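PDB 2QDE: mandelate racemase/muconate lactonizing enzyme family protein from Azoarcus sp., which belongs to the enolase superfamily, with an alpha-beta N-terminal domain and a barrel domain that holds a barium ion in the model. Local coordinates for residues 72-77 with 92-97; 135-140 with 322-327; 335-339 with 350-354. One frame throughout, in Å; residues are numbered along the deposited sequence.

Contact 1 lies in the N-terminal domain, whereas contacts 2 and 3 lie on the far side of the chain's centre around the barrel. Centre to centre, contact 1 is about 33 Å from contact 2 and about 37 Å from contact 3, and it touches neither. Contacts 2 and 3 are only about 12 Å apart between centres and meet directly: Leu137 CD1 packs on Phe352 CD1 at 3.6 Å, and Leu139 CD2 reaches Leu336 CD2 at 4.0 Å. Contact 2 is also related to the metal site of Asp195, Asn197, Glu221 and Asp246, because the side chain of Glu325 comes to about 7 Å from the barium ion.

Contact 1: residues 72-77 with 92-97; sequences FFAPKV and RMDILT
Met93 covers one face of the Phe73 ring, its SD 3.7 Å from the ring centroid and only 8° off the normal, a Met-aromatic contact. Met93 CG adds a CH-pi contact 4.0 Å from the same centroid. Leu96 CD2 meets the ring at its edge, 4.0 Å from Phe73 CD1, while Thr97 OG1 approaches Phe73 CE1 obliquely; this buried hydroxyl has no polar partner in the model. Lys76 O and Val77 CA lie over one face of the Arg92 guanidinium; the oxygen is too poorly angled for a hydrogen bond. Arg92's polar link to Val77 runs through a water, which accepts from Arg92 NH1 at 2.8 Å and donates to Val77 O. Helices 62-78 and 86-96, whose local segments cross at 115°, belong with helix 101-119 to the helical part of the N-terminal domain, and Val107 of that third helix packs on both Phe73 and Met93. Leu96 enters helix 62-78 as a knob among Phe72, Phe73, Lys76 and Val77; with CG anti to the backbone N (chi1 177°), CD2 reaches 4.0 Å from Lys76 CB. Val77 CG1 and CG2 both lie 3.9 Å from Arg92 CB. Leu96 O also hydrogen-bonds Ser55 of the second subunit.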
ATOM      1  N   PHE A  72     -11.542  -0.070 -42.751  1.00 22.21           N
ATOM      2  CA  PHE A  72     -10.873  -1.075 -41.938  1.00 21.25           C
ATOM      3  C   PHE A  72     -11.724  -2.266 -41.512  1.00 22.18           C
ATOM      4  O   PHE A  72     -11.461  -3.396 -41.929  1.00 22.78           O
ATOM      5  CB  PHE A  72     -10.273  -0.406 -40.701  1.00 21.16           C
ATOM      6  CG  PHE A  72      -9.141   0.522 -41.017  1.00 20.92           C
ATOM      7  CD1 PHE A  72      -7.839   0.038 -41.127  1.00 20.68           C
ATOM      8  CD2 PHE A  72      -9.381   1.873 -41.259  1.00 19.56           C
ATOM      9  CE1 PHE A  72      -6.787   0.887 -41.473  1.00 21.99           C
ATOM     10  CE2 PHE A  72      -8.336   2.730 -41.606  1.00 20.89           C
ATOM     11  CZ  PHE A  72      -7.037   2.236 -41.712  1.00 21.28           C
ATOM     12  N   PHE A  73     -12.731  -2.030 -40.679  1.00 20.26           N
ATOM     13  CA  PHE A  73     -13.556  -3.137 -40.219  1.00 20.11           C
ATOM     14  C   PHE A  73     -14.155  -3.947 -41.370  1.00 21.25           C
ATOM     15  O   PHE A  73     -14.097  -5.179 -41.356  1.00 19.81           O
ATOM     16  CB  PHE A  73     -14.674  -2.636 -39.295  1.00 19.66           C
ATOM     17  CG  PHE A  73     -14.176  -2.022 -38.005  1.00 17.39           C
ATOM     18  CD1 PHE A  73     -12.950  -2.410 -37.452  1.00 18.32           C
ATOM     19  CD2 PHE A  73     -14.945  -1.068 -37.331  1.00 17.39           C
ATOM     20  CE1 PHE A  73     -12.494  -1.857 -36.242  1.00 16.51           C
ATOM     21  CE2 PHE A  73     -14.497  -0.512 -36.119  1.00 17.62           C
ATOM     22  CZ  PHE A  73     -13.269  -0.911 -35.580  1.00 15.69           C
ATOM     23  N   ALA A  74     -14.715  -3.252 -42.360  1.00 20.16           N
ATOM     24  CA  ALA A  74     -15.348  -3.901 -43.510  1.00 20.82           C
ATOM     25  C   ALA A  74     -14.459  -4.878 -44.280  1.00 20.86           C
ATOM     26  O   ALA A  74     -14.789  -6.055 -44.397  1.00 20.71           O
ATOM     27  CB  ALA A  74     -15.921  -2.837 -44.469  1.00 20.73           C
ATOM     28  N   PRO A  75     -13.322  -4.410 -44.821  1.00 21.04           N
ATOM     29  CA  PRO A  75     -12.477  -5.352 -45.561  1.00 21.93           C
ATOM     30  C   PRO A  75     -11.708  -6.349 -44.695  1.00 23.09           C
ATOM     31  O   PRO A  75     -11.599  -7.528 -45.034  1.00 22.28           O
ATOM     32  CB  PRO A  75     -11.546  -4.431 -46.354  1.00 21.92           C
ATOM     33  CG  PRO A  75     -11.383  -3.261 -45.435  1.00 21.80           C
ATOM     34  CD  PRO A  75     -12.792  -3.036 -44.923  1.00 20.23           C
ATOM     35  N   LYS A  76     -11.196  -5.885 -43.565  1.00 21.66           N
ATOM     36  CA  LYS A  76     -10.408  -6.748 -42.698  1.00 21.39           C
ATOM     37  C   LYS A  76     -11.149  -7.710 -41.776  1.00 20.86           C
ATOM     38  O   LYS A  76     -10.618  -8.768 -41.447  1.00 21.07           O
ATOM     39  CB  LYS A  76      -9.456  -5.895 -41.857  1.00 22.93           C
ATOM     40  CG  LYS A  76      -8.427  -5.125 -42.671  1.00 24.62           C
ATOM     41  CD  LYS A  76      -7.527  -6.072 -43.453  1.00 28.27           C
ATOM     42  CE  LYS A  76      -6.466  -5.305 -44.225  1.00 31.78           C
ATOM     43  NZ  LYS A  76      -5.614  -4.507 -43.299  1.00 33.27           N
ATOM     44  N   VAL A  77     -12.372  -7.379 -41.376  1.00 21.17           N
ATOM     45  CA  VAL A  77     -13.076  -8.256 -40.445  1.00 20.29           C
ATOM     46  C   VAL A  77     -14.492  -8.686 -40.782  1.00 18.51           C
ATOM     47  O   VAL A  77     -14.860  -9.833 -40.538  1.00 20.13           O
ATOM     48  CB  VAL A  77     -13.127  -7.612 -39.031  1.00 18.78           C
ATOM     49  CG1 VAL A  77     -13.735  -8.585 -38.034  1.00 19.50           C
ATOM     50  CG2 VAL A  77     -11.737  -7.207 -38.592  1.00 17.68           C
ATOM     51  N   ARG A  92     -11.410  -9.234 -32.995  1.00 16.31           N
ATOM     52  CA  ARG A  92     -10.577  -8.762 -34.094  1.00 17.18           C
ATOM     53  C   ARG A  92     -10.633  -7.238 -34.220  1.00 15.39           C
ATOM     54  O   ARG A  92      -9.617  -6.606 -34.496  1.00 16.80           O
ATOM     55  CB  ARG A  92     -10.994  -9.427 -35.411  1.00 18.21           C
ATOM     56  CG  ARG A  92     -10.752 -10.933 -35.438  1.00 21.34           C
ATOM     57  CD  ARG A  92     -10.963 -11.493 -36.834  1.00 24.28           C
ATOM     58  NE  ARG A  92      -9.904 -11.076 -37.752  1.00 27.39           N
ATOM     59  CZ  ARG A  92      -9.978 -11.180 -39.079  1.00 28.60           C
ATOM     60  NH1 ARG A  92     -11.065 -11.680 -39.649  1.00 28.25           N
ATOM     61  NH2 ARG A  92      -8.957 -10.799 -39.835  1.00 28.25           N
ATOM     62  N   MET A  93     -11.805  -6.641 -34.012  1.00 15.26           N
ATOM     63  CA  MET A  93     -11.907  -5.186 -34.095  1.00 14.11           C
ATOM     64  C   MET A  93     -11.007  -4.522 -33.038  1.00 17.12           C
ATOM     65  O   MET A  93     -10.363  -3.506 -33.316  1.00 15.85           O
ATOM     66  CB  MET A  93     -13.364  -4.715 -33.920  1.00 13.25           C
ATOM     67  CG  MET A  93     -14.293  -5.015 -35.106  1.00 13.34           C
ATOM     68  SD  MET A  93     -15.851  -4.045 -35.134  1.00 10.51           S
ATOM     69  CE  MET A  93     -16.718  -4.784 -33.759  1.00 11.99           C
ATOM     70  N   ASP A  94     -10.959  -5.102 -31.837  1.00 16.48           N
ATOM     71  CA  ASP A  94     -10.133  -4.561 -30.755  1.00 18.11           C
ATOM     72  C   ASP A  94      -8.630  -4.701 -31.009  1.00 18.52           C
ATOM     73  O   ASP A  94      -7.839  -3.849 -30.600  1.00 20.29           O
ATOM     74  CB  ASP A  94     -10.487  -5.221 -29.419  1.00 18.54           C
ATOM     75  CG  ASP A  94     -11.738  -4.625 -28.780  1.00 20.56           C
ATOM     76  OD1 ASP A  94     -12.082  -3.460 -29.097  1.00 19.09           O
ATOM     77  OD2 ASP A  94     -12.365  -5.318 -27.946  1.00 21.57           O
ATOM     78  N   ILE A  95      -8.223  -5.774 -31.674  1.00 18.53           N
ATOM     79  CA  ILE A  95      -6.809  -5.955 -31.968  1.00 19.15           C
ATOM     80  C   ILE A  95      -6.431  -5.016 -33.112  1.00 19.80           C
ATOM     81  O   ILE A  95      -5.346  -4.428 -33.125  1.00 19.44           O
ATOM     82  CB  ILE A  95      -6.503  -7.400 -32.394  1.00 21.67           C
ATOM     83  CG1 ILE A  95      -6.793  -8.355 -31.230  1.00 22.80           C
ATOM     84  CG2 ILE A  95      -5.041  -7.524 -32.828  1.00 22.15           C
ATOM     85  CD1 ILE A  95      -5.904  -8.140 -30.028  1.00 24.36           C
ATOM     86  N   LEU A  96      -7.346  -4.862 -34.060  1.00 17.95           N
ATOM     87  CA  LEU A  96      -7.108  -4.016 -35.225  1.00 19.48           C
ATOM     88  C   LEU A  96      -7.122  -2.519 -34.943  1.00 18.32           C
ATOM     89  O   LEU A  96      -6.332  -1.776 -35.515  1.00 17.88           O
ATOM     90  CB  LEU A  96      -8.151  -4.315 -36.307  1.00 18.85           C
ATOM     91  CG  LEU A  96      -8.129  -3.477 -37.590  1.00 20.16           C
ATOM     92  CD1 LEU A  96      -6.852  -3.759 -38.379  1.00 21.01           C
ATOM     93  CD2 LEU A  96      -9.356  -3.809 -38.433  1.00 19.41           C
ATOM     94  N   THR A  97      -8.013  -2.085 -34.055  1.00 19.42           N
ATOM     95  CA  THR A  97      -8.154  -0.665 -33.769  1.00 18.80           C
ATOM     96  C   THR A  97      -8.161  -0.233 -32.303  1.00 18.84           C
ATOM     97  O   THR A  97      -8.833  -0.835 -31.460  1.00 17.89           O
ATOM     98  CB  THR A  97      -9.451  -0.131 -34.411  1.00 18.95           C
ATOM     99  OG1 THR A  97      -9.402  -0.332 -35.829  1.00 20.94           O
ATOM    100  CG2 THR A  97      -9.626   1.352 -34.124  1.00 20.14           C
TER
HETATM  101  O   HOH W   1     -13.697 -11.819 -38.847  1.00 22.59           O

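Contact 2: residues 135-140 with 322-327; sequences IPLGLV and FPQENA
Leu137 and Gln324 face each other through a single beta bridge of parallel pattern, their CA atoms 4.7 Å apart. Gln324 N donates to Pro136 O at 2.8 Å, nearly straight at 172° and in the carbonyl plane; two residues further along the strand, Gly138 N donates to Gln324 O, also at 2.8 Å but more bent. The local chain directions diverge by 63°, and no second bridge forms. Gly138 O is buried here with no polar partner in the model.

Gln324 CG, anti to its carbonyl carbon (chi1 -56°), presses on Ile135 CG2 at 3.5 Å; the bend at chi2 then turns the amide away from the strand. NE2 bonds to Phe322 O, which lies in the plane of the amide, although NE2 itself stands above the Phe322 carbonyl plane; NE2 and OE1 also bond to the backbone of Val294 and Cys296. Leu137 CD2 lies against the peptide between Gln324 and Glu325. The Glu325 chain runs extended beyond CG, and its OE2 comes unusually close to Val140 CG2, at 3.0 Å; Lys165 is a long, weak ion-pair partner of this carboxylate. Further along, Leu139 CD1 rests on Ala327 CB at 3.6 Å, just where helix 328-332 begins.

Tied to strand 294-296 by the Gln324 amide, segment 322-327 lies between the first and seventh barrel strands, at the place of the eighth, with only a single bridge to strand 135-140, consistent with the (beta/alpha)7beta barrel of the enolase superfamily.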
ATOM      1  N   ILE A 135     -38.530  -1.307 -18.068  1.00 19.25           N
ATOM      2  CA  ILE A 135     -37.415  -0.618 -17.441  1.00 18.97           C
ATOM      3  C   ILE A 135     -37.786   0.743 -16.883  1.00 18.92           C
ATOM      4  O   ILE A 135     -38.165   1.647 -17.634  1.00 19.59           O
ATOM      5  CB  ILE A 135     -36.290  -0.421 -18.485  1.00 19.45           C
ATOM      6  CG1 ILE A 135     -36.010  -1.749 -19.189  1.00 18.92           C
ATOM      7  CG2 ILE A 135     -35.042   0.152 -17.824  1.00 19.17           C
ATOM      8  CD1 ILE A 135     -35.261  -1.595 -20.498  1.00 19.61           C
ATOM      9  N   PRO A 136     -37.679   0.916 -15.557  1.00 18.74           N
ATOM     10  CA  PRO A 136     -38.010   2.211 -14.955  1.00 18.73           C
ATOM     11  C   PRO A 136     -36.970   3.252 -15.384  1.00 20.27           C
ATOM     12  O   PRO A 136     -35.761   2.990 -15.356  1.00 18.50           O
ATOM     13  CB  PRO A 136     -37.976   1.912 -13.455  1.00 18.68           C
ATOM     14  CG  PRO A 136     -36.956   0.809 -13.352  1.00 18.28           C
ATOM     15  CD  PRO A 136     -37.310  -0.071 -14.526  1.00 18.20           C
ATOM     16  N   LEU A 137     -37.446   4.434 -15.772  1.00 19.71           N
ATOM     17  CA  LEU A 137     -36.567   5.492 -16.243  1.00 19.47           C
ATOM     18  C   LEU A 137     -36.552   6.771 -15.419  1.00 20.33           C
ATOM     19  O   LEU A 137     -37.483   7.075 -14.673  1.00 20.79           O
ATOM     20  CB  LEU A 137     -36.942   5.872 -17.678  1.00 20.71           C
ATOM     21  CG  LEU A 137     -36.891   4.803 -18.768  1.00 20.88           C
ATOM     22  CD1 LEU A 137     -37.582   5.337 -20.030  1.00 21.62           C
ATOM     23  CD2 LEU A 137     -35.442   4.422 -19.056  1.00 18.87           C
ATOM     24  N   GLY A 138     -35.462   7.510 -15.591  1.00 20.69           N
ATOM     25  CA  GLY A 138     -35.266   8.799 -14.961  1.00 21.34           C
ATOM     26  C   GLY A 138     -34.986   9.686 -16.162  1.00 21.84           C
ATOM     27  O   GLY A 138     -34.790   9.159 -17.259  1.00 21.60           O
ATOM     28  N   LEU A 139     -34.946  11.005 -15.998  1.00 21.95           N
ATOM     29  CA  LEU A 139     -34.709  11.866 -17.158  1.00 24.22           C
ATOM     30  C   LEU A 139     -33.877  13.109 -16.881  1.00 23.59           C
ATOM     31  O   LEU A 139     -33.967  13.696 -15.800  1.00 23.61           O
ATOM     32  CB  LEU A 139     -36.054  12.296 -17.745  1.00 25.61           C
ATOM     33  CG  LEU A 139     -36.222  12.261 -19.261  1.00 28.46           C
ATOM     34  CD1 LEU A 139     -36.174  10.813 -19.748  1.00 28.64           C
ATOM     35  CD2 LEU A 139     -37.558  12.908 -19.628  1.00 29.79           C
ATOM     36  N   VAL A 140     -33.071  13.504 -17.866  1.00 22.22           N
ATOM     37  CA  VAL A 140     -32.231  14.698 -17.764  1.00 23.19           C
ATOM     38  C   VAL A 140     -33.056  15.885 -18.264  1.00 23.89           C
ATOM     39  O   VAL A 140     -33.732  15.774 -19.282  1.00 22.89           O
ATOM     40  CB  VAL A 140     -30.981  14.600 -18.671  1.00 24.19           C
ATOM     41  CG1 VAL A 140     -30.065  15.793 -18.420  1.00 25.17           C
ATOM     42  CG2 VAL A 140     -30.243  13.311 -18.408  1.00 25.86           C
ATOM     43  N   PHE A 322     -31.508  -1.355 -11.349  1.00 17.97           N
ATOM     44  CA  PHE A 322     -31.541   0.096 -11.187  1.00 18.47           C
ATOM     45  C   PHE A 322     -32.319   0.883 -12.233  1.00 18.82           C
ATOM     46  O   PHE A 322     -32.477   0.432 -13.361  1.00 18.33           O
ATOM     47  CB  PHE A 322     -30.099   0.598 -11.171  1.00 18.03           C
ATOM     48  CG  PHE A 322     -29.158  -0.321 -10.446  1.00 17.61           C
ATOM     49  CD1 PHE A 322     -29.174  -0.395  -9.053  1.00 16.94           C
ATOM     50  CD2 PHE A 322     -28.282  -1.144 -11.160  1.00 17.01           C
ATOM     51  CE1 PHE A 322     -28.326  -1.278  -8.377  1.00 18.25           C
ATOM     52  CE2 PHE A 322     -27.431  -2.030 -10.499  1.00 18.85           C
ATOM     53  CZ  PHE A 322     -27.454  -2.097  -9.102  1.00 17.30           C
ATOM     54  N   PRO A 323     -32.817   2.079 -11.860  1.00 19.41           N
ATOM     55  CA  PRO A 323     -33.564   2.896 -12.822  1.00 19.46           C
ATOM     56  C   PRO A 323     -32.571   3.342 -13.893  1.00 19.68           C
ATOM     57  O   PRO A 323     -31.393   3.552 -13.606  1.00 18.85           O
ATOM     58  CB  PRO A 323     -34.102   4.045 -11.971  1.00 19.65           C
ATOM     59  CG  PRO A 323     -33.086   4.151 -10.844  1.00 22.58           C
ATOM     60  CD  PRO A 323     -32.826   2.699 -10.521  1.00 19.64           C
ATOM     61  N   GLN A 324     -33.046   3.477 -15.123  1.00 18.28           N
ATOM     62  CA  GLN A 324     -32.171   3.827 -16.224  1.00 18.71           C
ATOM     63  C   GLN A 324     -32.388   5.207 -16.846  1.00 20.02           C
ATOM     64  O   GLN A 324     -33.236   5.982 -16.397  1.00 20.35           O
ATOM     65  CB  GLN A 324     -32.269   2.729 -17.280  1.00 17.20           C
ATOM     66  CG  GLN A 324     -31.952   1.349 -16.713  1.00 16.00           C
ATOM     67  CD  GLN A 324     -30.511   1.248 -16.258  1.00 15.71           C
ATOM     68  OE1 GLN A 324     -29.599   1.528 -17.026  1.00 17.55           O
ATOM     69  NE2 GLN A 324     -30.299   0.853 -15.008  1.00 18.71           N
ATOM     70  N   GLU A 325     -31.627   5.497 -17.895  1.00 20.65           N
ATOM     71  CA  GLU A 325     -31.705   6.801 -18.534  1.00 23.19           C
ATOM     72  C   GLU A 325     -31.561   6.747 -20.055  1.00 23.00           C
ATOM     73  O   GLU A 325     -31.049   7.679 -20.674  1.00 24.44           O
ATOM     74  CB  GLU A 325     -30.610   7.688 -17.947  1.00 25.45           C
ATOM     75  CG  GLU A 325     -30.839   9.160 -18.123  1.00 30.92           C
ATOM     76  CD  GLU A 325     -29.541   9.931 -18.150  1.00 35.68           C
ATOM     77  OE1 GLU A 325     -28.768   9.755 -19.125  1.00 36.51           O
ATOM     78  OE2 GLU A 325     -29.288  10.706 -17.198  1.00 37.72           O
ATOM     79  N   ASN A 326     -32.018   5.656 -20.656  1.00 22.81           N
ATOM     80  CA  ASN A 326     -31.932   5.479 -22.100  1.00 21.65           C
ATOM     81  C   ASN A 326     -33.211   6.027 -22.750  1.00 20.22           C
ATOM     82  O   ASN A 326     -34.135   5.273 -23.024  1.00 21.15           O
ATOM     83  CB  ASN A 326     -31.752   3.986 -22.395  1.00 21.02           C
ATOM     84  CG  ASN A 326     -31.729   3.668 -23.880  1.00 20.44           C
ATOM     85  OD1 ASN A 326     -30.973   4.262 -24.649  1.00 19.62           O
ATOM     86  ND2 ASN A 326     -32.553   2.706 -24.285  1.00 21.45           N
ATOM     87  N   ALA A 327     -33.257   7.337 -22.999  1.00 20.43           N
ATOM     88  CA  ALA A 327     -34.455   7.959 -23.575  1.00 21.00           C
ATOM     89  C   ALA A 327     -34.199   8.933 -24.728  1.00 20.84           C
ATOM     90  O   ALA A 327     -34.844   9.982 -24.819  1.00 20.48           O
ATOM     91  CB  ALA A 327     -35.241   8.666 -22.467  1.00 19.98           C
TER

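Contact 3: residues 335-339 with 350-354; sequences CLNSR and PRFEG
Ser338 meets both the C=O and the N-H of Phe352, the first with its backbone N and the second with its hydroxyl, the serine side chain standing in for a second backbone group. Ser338 N donates to Phe352 O at 2.9 Å, in the carbonyl plane and on a lone pair. Phe352 N returns a bond to Ser338 OG at 2.8 Å, almost straight at 176°. Ser338 OG stands between its own backbone N and carbonyl carbon (chi1 59°), which directs it at the N-H of Phe352. Phe352 O is gripped a second time by a water that donates to it at 2.7 Å and accepts from Arg339 N, so the loop holds this carbonyl both directly and through solvent.

The Phe352 CB points at the loop, but the ring turns off past it, its CG anti to the carbonyl carbon (chi1 -74°). Ser338 CB meets the ring at the edge, in its plane, 4.0 Å from Phe352 CD2, and the ring goes on to pack against Leu357. Asn337 presses CB close to Phe352 O, at 3.1 Å, while its amide is directed elsewhere; ND2 has a weak hydrogen bond to Glu159 on helix 146-159.

Along the strand, Arg351 NH1 and Glu353 OE1 form a salt bridge of 2.7 Å. The guanidinium nitrogen comes from above the carboxylate plane, so the two flat groups do not meet as a coplanar pair. Arg351 also makes a cation-pi contact with Tyr358.

Strand 356-358 pairs antiparallel with barrel strand 135-140, and 351-353 follows outside it. The two form a two-residue beta hairpin, with Gly354 at positive phi in its turn, added to the edge of the barrel sheet; its outermost strand is bonded at Phe352 by the loop residue Ser338.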
ATOM      1  N   CYS A 335     -40.893  15.224 -25.978  1.00 26.67           N
ATOM      2  CA  CYS A 335     -42.118  14.709 -25.363  1.00 26.69           C
ATOM      3  C   CYS A 335     -41.734  13.812 -24.187  1.00 26.80           C
ATOM      4  O   CYS A 335     -40.542  13.590 -23.943  1.00 28.27           O
ATOM      5  CB  CYS A 335     -42.945  13.924 -26.382  1.00 26.23           C
ATOM      6  SG  CYS A 335     -41.991  12.732 -27.315  1.00 28.40           S
ATOM      7  N   LEU A 336     -42.727  13.292 -23.468  1.00 26.21           N
ATOM      8  CA  LEU A 336     -42.446  12.458 -22.299  1.00 25.72           C
ATOM      9  C   LEU A 336     -42.825  10.992 -22.449  1.00 24.84           C
ATOM     10  O   LEU A 336     -42.534  10.180 -21.573  1.00 24.04           O
ATOM     11  CB  LEU A 336     -43.131  13.051 -21.064  1.00 24.81           C
ATOM     12  CG  LEU A 336     -42.639  14.455 -20.699  1.00 24.85           C
ATOM     13  CD1 LEU A 336     -43.496  15.039 -19.599  1.00 24.99           C
ATOM     14  CD2 LEU A 336     -41.173  14.387 -20.275  1.00 26.07           C
ATOM     15  N   ASN A 337     -43.502  10.665 -23.540  1.00 24.41           N
ATOM     16  CA  ASN A 337     -43.872   9.285 -23.830  1.00 25.41           C
ATOM     17  C   ASN A 337     -43.816   9.114 -25.343  1.00 24.69           C
ATOM     18  O   ASN A 337     -43.804  10.103 -26.086  1.00 26.29           O
ATOM     19  CB  ASN A 337     -45.259   8.938 -23.268  1.00 27.79           C
ATOM     20  CG  ASN A 337     -46.313   9.936 -23.660  1.00 29.34           C
ATOM     21  OD1 ASN A 337     -46.619  10.102 -24.844  1.00 30.82           O
ATOM     22  ND2 ASN A 337     -46.876  10.617 -22.670  1.00 30.13           N
ATOM     23  N   SER A 338     -43.757   7.869 -25.799  1.00 24.64           N
ATOM     24  CA  SER A 338     -43.639   7.576 -27.227  1.00 24.28           C
ATOM     25  C   SER A 338     -44.910   7.615 -28.070  1.00 25.98           C
ATOM     26  O   SER A 338     -44.830   7.540 -29.299  1.00 25.49           O
ATOM     27  CB  SER A 338     -42.969   6.216 -27.413  1.00 23.32           C
ATOM     28  OG  SER A 338     -43.721   5.201 -26.770  1.00 23.92           O
ATOM     29  N   ARG A 339     -46.080   7.704 -27.444  1.00 28.03           N
ATOM     30  CA  ARG A 339     -47.301   7.756 -28.244  1.00 31.37           C
ATOM     31  C   ARG A 339     -47.320   9.106 -28.959  1.00 31.64           C
ATOM     32  O   ARG A 339     -47.977   9.271 -29.983  1.00 32.92           O
ATOM     33  CB  ARG A 339     -48.559   7.581 -27.377  1.00 31.79           C
ATOM     34  CG  ARG A 339     -48.498   8.258 -26.028  1.00 33.77           C
ATOM     35  CD  ARG A 339     -49.880   8.384 -25.386  1.00 37.39           C
ATOM     36  NE  ARG A 339     -50.677   9.412 -26.055  1.00 39.75           N
ATOM     37  CZ  ARG A 339     -51.804   9.930 -25.567  1.00 41.47           C
ATOM     38  NH1 ARG A 339     -52.281   9.518 -24.396  1.00 41.91           N
ATOM     39  NH2 ARG A 339     -52.452  10.871 -26.251  1.00 41.35           N
ATOM     40  N   PRO A 350     -39.561   2.109 -29.656  1.00 22.42           N
ATOM     41  CA  PRO A 350     -39.847   1.335 -28.442  1.00 20.96           C
ATOM     42  C   PRO A 350     -40.803   2.121 -27.547  1.00 21.17           C
ATOM     43  O   PRO A 350     -40.738   3.354 -27.482  1.00 20.38           O
ATOM     44  CB  PRO A 350     -38.468   1.160 -27.819  1.00 20.77           C
ATOM     45  CG  PRO A 350     -37.588   1.038 -29.026  1.00 19.71           C
ATOM     46  CD  PRO A 350     -38.113   2.132 -29.936  1.00 20.21           C
ATOM     47  N   ARG A 351     -41.681   1.407 -26.852  1.00 20.53           N
ATOM     48  CA  ARG A 351     -42.670   2.041 -25.993  1.00 21.96           C
ATOM     49  C   ARG A 351     -42.150   2.712 -24.718  1.00 21.72           C
ATOM     50  O   ARG A 351     -41.571   2.068 -23.843  1.00 21.75           O
ATOM     51  CB  ARG A 351     -43.759   1.026 -25.631  1.00 23.67           C
ATOM     52  CG  ARG A 351     -44.859   1.582 -24.743  1.00 25.59           C
ATOM     53  CD  ARG A 351     -46.173   0.856 -24.986  1.00 28.84           C
ATOM     54  NE  ARG A 351     -46.259  -0.451 -24.335  1.00 30.24           N
ATOM     55  CZ  ARG A 351     -46.723  -0.641 -23.099  1.00 31.62           C
ATOM     56  NH1 ARG A 351     -47.138   0.395 -22.377  1.00 31.71           N
ATOM     57  NH2 ARG A 351     -46.797  -1.865 -22.591  1.00 30.01           N
ATOM     58  N   PHE A 352     -42.374   4.019 -24.636  1.00 20.80           N
ATOM     59  CA  PHE A 352     -42.000   4.824 -23.479  1.00 21.22           C
ATOM     60  C   PHE A 352     -43.349   5.271 -22.933  1.00 23.60           C
ATOM     61  O   PHE A 352     -44.039   6.077 -23.565  1.00 22.33           O
ATOM     62  CB  PHE A 352     -41.205   6.056 -23.905  1.00 20.93           C
ATOM     63  CG  PHE A 352     -39.792   5.764 -24.315  1.00 20.10           C
ATOM     64  CD1 PHE A 352     -38.776   5.707 -23.363  1.00 20.96           C
ATOM     65  CD2 PHE A 352     -39.472   5.575 -25.656  1.00 20.29           C
ATOM     66  CE1 PHE A 352     -37.456   5.467 -23.744  1.00 21.48           C
ATOM     67  CE2 PHE A 352     -38.159   5.333 -26.052  1.00 21.24           C
ATOM     68  CZ  PHE A 352     -37.146   5.282 -25.093  1.00 21.95           C
ATOM     69  N   GLU A 353     -43.727   4.759 -21.768  1.00 23.23           N
ATOM     70  CA  GLU A 353     -45.011   5.111 -21.184  1.00 25.05           C
ATOM     71  C   GLU A 353     -44.992   5.077 -19.655  1.00 23.95           C
ATOM     72  O   GLU A 353     -44.448   4.148 -19.055  1.00 22.54           O
ATOM     73  CB  GLU A 353     -46.078   4.146 -21.705  1.00 26.03           C
ATOM     74  CG  GLU A 353     -47.506   4.552 -21.376  1.00 30.18           C
ATOM     75  CD  GLU A 353     -48.495   3.441 -21.670  1.00 32.99           C
ATOM     76  OE1 GLU A 353     -48.361   2.793 -22.732  1.00 33.80           O
ATOM     77  OE2 GLU A 353     -49.407   3.216 -20.844  1.00 35.85           O
ATOM     78  N   GLY A 354     -45.590   6.092 -19.037  1.00 23.66           N
ATOM     79  CA  GLY A 354     -45.643   6.164 -17.587  1.00 23.70           C
ATOM     80  C   GLY A 354     -44.284   6.155 -16.908  1.00 25.27           C
ATOM     81  O   GLY A 354     -44.166   5.708 -15.767  1.00 25.10           O
TER
HETATM   82  O   HOH W   2     -46.474   6.333 -24.770  1.00 30.47           O